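Local coordinates for angiotensin-converting enzyme (Anopheles gambiae, PDB 6S1Y), which is a zinc metallopeptidase of the angiotensin-converting enzyme family that probably cleaves short peptides, here holding a gamma-linked glutamyl dipeptide in its active-site cleft, at residues D491-Y494 / L495-F498; Y575-P578 / L579-L583. All blocks are in the same frame, centred on the assembly; numbering follows the deposited sequence.

How the contacts relate
Both contacts are local, each made within one continuous run of chain at the start of a helix: contact 1 opens helix 495-514 and contact 2 opens helix 577-590. Their centres lie 27 Å apart and their nearest atoms about 11 Å apart, so they do not touch. Contact 1 belongs to the active site: Tyr494 and Tyr497 both bind the glutamyl ligand, and the side chain of Tyr497 comes within about 4 Å of the zinc ion held by His357, His361 and Glu385. Contact 2, centred about 24 Å from the centre of the chain against 7 Å for contact 1, lies farther out. Helix 203-233 packs against both.

Contact 1 (D491-Y494 / L495-F498); sequences DVEY and LRYF. With KSN ((2~{S})-2-[[(4~{S})-4-azanyl-5-oxidanyl-5-oxidanylidene-pentanoyl]amino]pentanedioic acid), chain H.
Glu493 and Arg496 carry the polar part of this helix start. Glu493 OE1 accepts from two donors, Arg496 N at 2.8 Å and Arg496 NE at 3.1 Å, the latter also a salt bridge. The backbone N-H comes in on the syn side and NE on the anti side, from opposite faces of the carboxylate, so the one oxygen both caps the helix and holds the arginine. The bend of Glu493 at chi2 (-100°) turns the carboxylate back to the helix, while OE2 goes to Tyr198 OH. Val492 CG1 lies over one face of the guanidinium, 3.6 Å from Arg496 NH1. In the backbone, Tyr497 N donates to Tyr494 O at 2.9 Å.

The aromatic part pairs Tyr494 with Tyr497. Tyr497 CD2 sits over the centre of the Tyr494 ring, 3.5 Å from Tyr494 CD1, with the ring planes at an oblique 47°. Both hydroxyls donate to the ligand: Tyr494 OH to O19 of KSN at 2.6 Å, and Tyr497 OH to O15 at 2.7 Å, each acceptor close to the plane of its ring. The two tyrosines thus hold the alpha-carboxylates of the two glutamyl units, one each, in a ligand that also hydrogen-bonds to Gln255, Lys485 and the backbone carbonyl of Ala328.

A Schellman motif at Asp491 ends helix 486-489 just before this turn. Helix 431-447 meets Tyr494 through Leu438 and Arg442, and its Asp439 accepts from the backbone N-H of Tyr494 and Leu495; helix 203-233 packs on Leu495 and Phe498, and helix 381-395 reaches Arg496 and Tyr497 through Glu385.

Contact 2 (Y575-P578 / L579-L583); sequences YFDP and LYQWL
Asp577 and Gln581, one helical turn apart, make the side-chain hydrogen bond of this stretch. Gln581 NE2 donates to Asp577 OD1 at 3.1 Å, with an N-H...O angle of 159°. The acceptor lies in the plane of the amide, whereas the donor meets OD1 on its syn side but 29° out of the carboxylate plane, and the two flat groups stand 44° apart. A bend at chi2 brings the glutamine amide back to the aspartate, and Gln581 CG passes 3.6 Å from Asp577 OD2. The apolar contact between side chains is a loose one: Phe576 and Leu579 lie side by side and point the same way, with Phe576 CD1 4.1 Å from Leu579 CD2.

Behind these groups the backbone sets their spacing. Gln581 N donates to Asp577 O at 2.9 Å, the same residue pair that is joined through its side chains, while Tyr580 N reaches Phe576 O at 3.0 Å and Trp582 N reaches Pro578 O at 3.2 Å. These i to i+4 bonds are those of an alpha-helix in its first turns, with Phe576 at the N-cap position. One water extends the pattern backward: it accepts from Leu579 N at 3.0 Å and donates to Tyr575 O, bridging the end of helix 570-575 to the start of the next.

Helix 414-429 covers Pro578 and Leu579 with Phe421 and touches Trp582 at Ile418. Helix 203-233 receives Tyr580 at Pro216, Leu217 and Gln220, and Leu583 at Tyr224, so helix 577-590 starts with contacts to both.

Contact 1 (D491-Y494 / L495-F498)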
# COMPACT_ATOMS: atom_id res chain seq x y z
N ASP A 491 -2.21 12.57 0.38
CA ASP A 491 -1.54 12.78 -0.90
C ASP A 491 -0.39 11.80 -1.10
O ASP A 491 0.74 12.17 -1.43
CB ASP A 491 -1.03 14.23 -1.01
CG ASP A 491 -0.24 14.48 -2.28
OD1 ASP A 491 -0.61 13.90 -3.33
OD2 ASP A 491 0.75 15.24 -2.23
N VAL A 492 -0.69 10.52 -0.91
CA VAL A 492 0.25 9.44 -1.19
C VAL A 492 -0.25 8.73 -2.44
O VAL A 492 -1.37 8.21 -2.46
CB VAL A 492 0.38 8.46 -0.02
CG1 VAL A 492 1.30 7.33 -0.41
CG2 VAL A 492 0.90 9.18 1.24
N GLU A 493 0.57 8.74 -3.49
CA GLU A 493 0.30 7.98 -4.71
C GLU A 493 -0.06 6.54 -4.36
O GLU A 493 0.52 5.95 -3.44
CB GLU A 493 1.54 8.04 -5.61
CG GLU A 493 1.34 7.53 -7.00
CD GLU A 493 1.86 6.12 -7.17
OE1 GLU A 493 2.00 5.40 -6.16
OE2 GLU A 493 2.12 5.74 -8.32
N TYR A 494 -1.04 5.97 -5.08
CA TYR A 494 -1.52 4.62 -4.74
C TYR A 494 -1.20 3.57 -5.79
O TYR A 494 -1.27 2.38 -5.49
CB TYR A 494 -3.03 4.61 -4.48
CG TYR A 494 -3.48 3.57 -3.46
CD1 TYR A 494 -3.32 3.80 -2.10
CD2 TYR A 494 -4.08 2.38 -3.85
CE1 TYR A 494 -3.73 2.87 -1.17
CE2 TYR A 494 -4.49 1.45 -2.93
CZ TYR A 494 -4.31 1.70 -1.59
OH TYR A 494 -4.72 0.76 -0.70
N LEU A 495 -0.83 3.98 -7.00
CA LEU A 495 -0.47 2.98 -8.02
C LEU A 495 0.71 2.13 -7.58
O LEU A 495 0.84 0.98 -8.02
CB LEU A 495 -0.16 3.67 -9.35
CG LEU A 495 -0.05 2.66 -10.50
CD1 LEU A 495 -1.43 2.30 -11.01
CD2 LEU A 495 0.83 3.19 -11.62
N ARG A 496 1.58 2.65 -6.70
CA ARG A 496 2.64 1.83 -6.12
C ARG A 496 2.12 0.47 -5.64
O ARG A 496 2.81 -0.55 -5.77
CB ARG A 496 3.31 2.57 -4.95
CG ARG A 496 2.34 3.03 -3.87
CD ARG A 496 3.02 3.96 -2.85
NE ARG A 496 3.47 5.22 -3.44
CZ ARG A 496 4.17 6.14 -2.78
NH1 ARG A 496 4.48 5.93 -1.52
NH2 ARG A 496 4.57 7.26 -3.38
N TYR A 497 0.91 0.45 -5.05
CA TYR A 497 0.42 -0.81 -4.48
C TYR A 497 -0.12 -1.73 -5.57
O TYR A 497 0.05 -2.95 -5.50
CB TYR A 497 -0.64 -0.52 -3.41
CG TYR A 497 -0.15 0.40 -2.30
CD1 TYR A 497 0.63 -0.09 -1.24
CD2 TYR A 497 -0.47 1.75 -2.30
CE1 TYR A 497 1.07 0.75 -0.23
CE2 TYR A 497 -0.02 2.59 -1.30
CZ TYR A 497 0.75 2.09 -0.27
OH TYR A 497 1.18 2.93 0.73
N PHE A 498 -0.72 -1.17 -6.62
CA PHE A 498 -1.10 -1.99 -7.77
C PHE A 498 0.13 -2.66 -8.38
O PHE A 498 0.14 -3.88 -8.62
CB PHE A 498 -1.81 -1.11 -8.81
CG PHE A 498 -2.30 -1.87 -10.01
CD1 PHE A 498 -1.45 -2.19 -11.05
CD2 PHE A 498 -3.62 -2.29 -10.08
CE1 PHE A 498 -1.90 -2.91 -12.16
CE2 PHE A 498 -4.08 -3.00 -11.18
CZ PHE A 498 -3.21 -3.32 -12.22
C10 KSN H . 3.21 6.53 3.91
C13 KSN H . 2.88 1.91 3.52
C17 KSN H . -3.38 0.16 2.74
C02 KSN H . -2.15 -0.73 2.51
C03 KSN H . -0.79 -0.07 2.75
C04 KSN H . -0.77 1.18 3.62
C05 KSN H . 0.10 1.08 4.91
C07 KSN H . 1.81 2.85 4.13
C08 KSN H . 2.38 4.17 4.64
C09 KSN H . 2.91 5.07 3.51
N01 KSN H . -2.15 -1.26 1.15
N06 KSN H . 1.28 1.93 5.14
O11 KSN H . 2.69 7.01 4.97
O12 KSN H . 3.96 7.28 3.19
O14 KSN H . 3.51 1.15 4.30
O15 KSN H . 3.10 1.85 2.30
O16 KSN H . -0.24 0.34 5.78
O18 KSN H . -3.84 0.24 3.91
O19 KSN H . -3.95 0.82 1.83

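Contact 2 (Y575-P578 / L579-L583)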
# COMPACT_ATOMS: atom_id res chain seq x y z
N TYR A 575 -0.40 -18.14 -9.79
CA TYR A 575 -0.61 -18.34 -8.36
C TYR A 575 -2.06 -18.66 -8.06
O TYR A 575 -2.36 -19.57 -7.27
CB TYR A 575 -0.17 -17.07 -7.61
CG TYR A 575 -0.22 -17.15 -6.11
CD1 TYR A 575 -1.40 -16.87 -5.42
CD2 TYR A 575 0.91 -17.46 -5.37
CE1 TYR A 575 -1.45 -16.92 -4.04
CE2 TYR A 575 0.87 -17.53 -3.98
CZ TYR A 575 -0.33 -17.25 -3.32
OH TYR A 575 -0.41 -17.30 -1.96
N PHE A 576 -2.98 -17.93 -8.69
CA PHE A 576 -4.41 -18.08 -8.48
C PHE A 576 -5.09 -18.96 -9.53
O PHE A 576 -6.32 -18.93 -9.63
CB PHE A 576 -5.10 -16.72 -8.46
CG PHE A 576 -4.80 -15.92 -7.25
CD1 PHE A 576 -5.25 -16.32 -6.02
CD2 PHE A 576 -4.01 -14.78 -7.33
CE1 PHE A 576 -4.93 -15.59 -4.90
CE2 PHE A 576 -3.70 -14.05 -6.20
CZ PHE A 576 -4.15 -14.45 -5.00
N ASP A 577 -4.35 -19.73 -10.32
CA ASP A 577 -5.09 -20.52 -11.30
C ASP A 577 -5.88 -21.64 -10.64
O ASP A 577 -7.01 -21.91 -11.05
CB ASP A 577 -4.18 -21.10 -12.38
CG ASP A 577 -4.98 -21.81 -13.49
OD1 ASP A 577 -5.66 -21.12 -14.30
OD2 ASP A 577 -4.99 -23.06 -13.49
N PRO A 578 -5.35 -22.35 -9.63
CA PRO A 578 -6.16 -23.41 -9.00
C PRO A 578 -7.45 -22.86 -8.38
O PRO A 578 -8.50 -23.50 -8.47
CB PRO A 578 -5.22 -24.01 -7.95
CG PRO A 578 -3.82 -23.69 -8.46
CD PRO A 578 -3.96 -22.34 -9.12
N LEU A 579 -7.39 -21.67 -7.79
CA LEU A 579 -8.60 -21.07 -7.26
C LEU A 579 -9.57 -20.72 -8.39
O LEU A 579 -10.77 -21.00 -8.30
CB LEU A 579 -8.27 -19.82 -6.45
CG LEU A 579 -9.48 -19.04 -5.91
CD1 LEU A 579 -10.24 -19.91 -4.90
CD2 LEU A 579 -9.08 -17.70 -5.28
N TYR A 580 -9.04 -20.12 -9.46
CA TYR A 580 -9.87 -19.75 -10.61
C TYR A 580 -10.62 -20.95 -11.17
O TYR A 580 -11.81 -20.84 -11.49
CB TYR A 580 -8.99 -19.14 -11.70
CG TYR A 580 -9.71 -18.69 -12.95
CD1 TYR A 580 -10.89 -17.96 -12.88
CD2 TYR A 580 -9.19 -18.94 -14.23
CE1 TYR A 580 -11.54 -17.51 -14.03
CE2 TYR A 580 -9.84 -18.49 -15.39
CZ TYR A 580 -11.01 -17.77 -15.28
OH TYR A 580 -11.66 -17.33 -16.43
N GLN A 581 -9.94 -22.10 -11.32
CA GLN A 581 -10.59 -23.28 -11.87
C GLN A 581 -11.69 -23.77 -10.93
O GLN A 581 -12.76 -24.19 -11.37
CB GLN A 581 -9.59 -24.40 -12.13
CG GLN A 581 -8.47 -24.05 -13.08
CD GLN A 581 -8.97 -23.58 -14.46
OE1 GLN A 581 -9.97 -24.07 -14.98
NE2 GLN A 581 -8.27 -22.60 -15.03
N TRP A 582 -11.45 -23.70 -9.62
CA TRP A 582 -12.45 -24.18 -8.68
C TRP A 582 -13.68 -23.29 -8.69
O TRP A 582 -14.81 -23.78 -8.71
CB TRP A 582 -11.85 -24.28 -7.28
CG TRP A 582 -12.77 -24.94 -6.33
CD1 TRP A 582 -12.93 -26.28 -6.13
CD2 TRP A 582 -13.70 -24.29 -5.45
NE1 TRP A 582 -13.87 -26.50 -5.16
CE2 TRP A 582 -14.37 -25.29 -4.74
CE3 TRP A 582 -14.00 -22.96 -5.19
CZ2 TRP A 582 -15.34 -25.00 -3.78
CZ3 TRP A 582 -14.94 -22.67 -4.23
CH2 TRP A 582 -15.60 -23.69 -3.54
N LEU A 583 -13.48 -21.97 -8.73
CA LEU A 583 -14.61 -21.04 -8.73
C LEU A 583 -15.46 -21.19 -9.99
O LEU A 583 -16.69 -21.16 -9.91
CB LEU A 583 -14.10 -19.61 -8.60
CG LEU A 583 -13.45 -19.23 -7.26
CD1 LEU A 583 -12.72 -17.88 -7.40
CD2 LEU A 583 -14.50 -19.17 -6.17
O HOH W 1 -4.94 -20.58 -6.34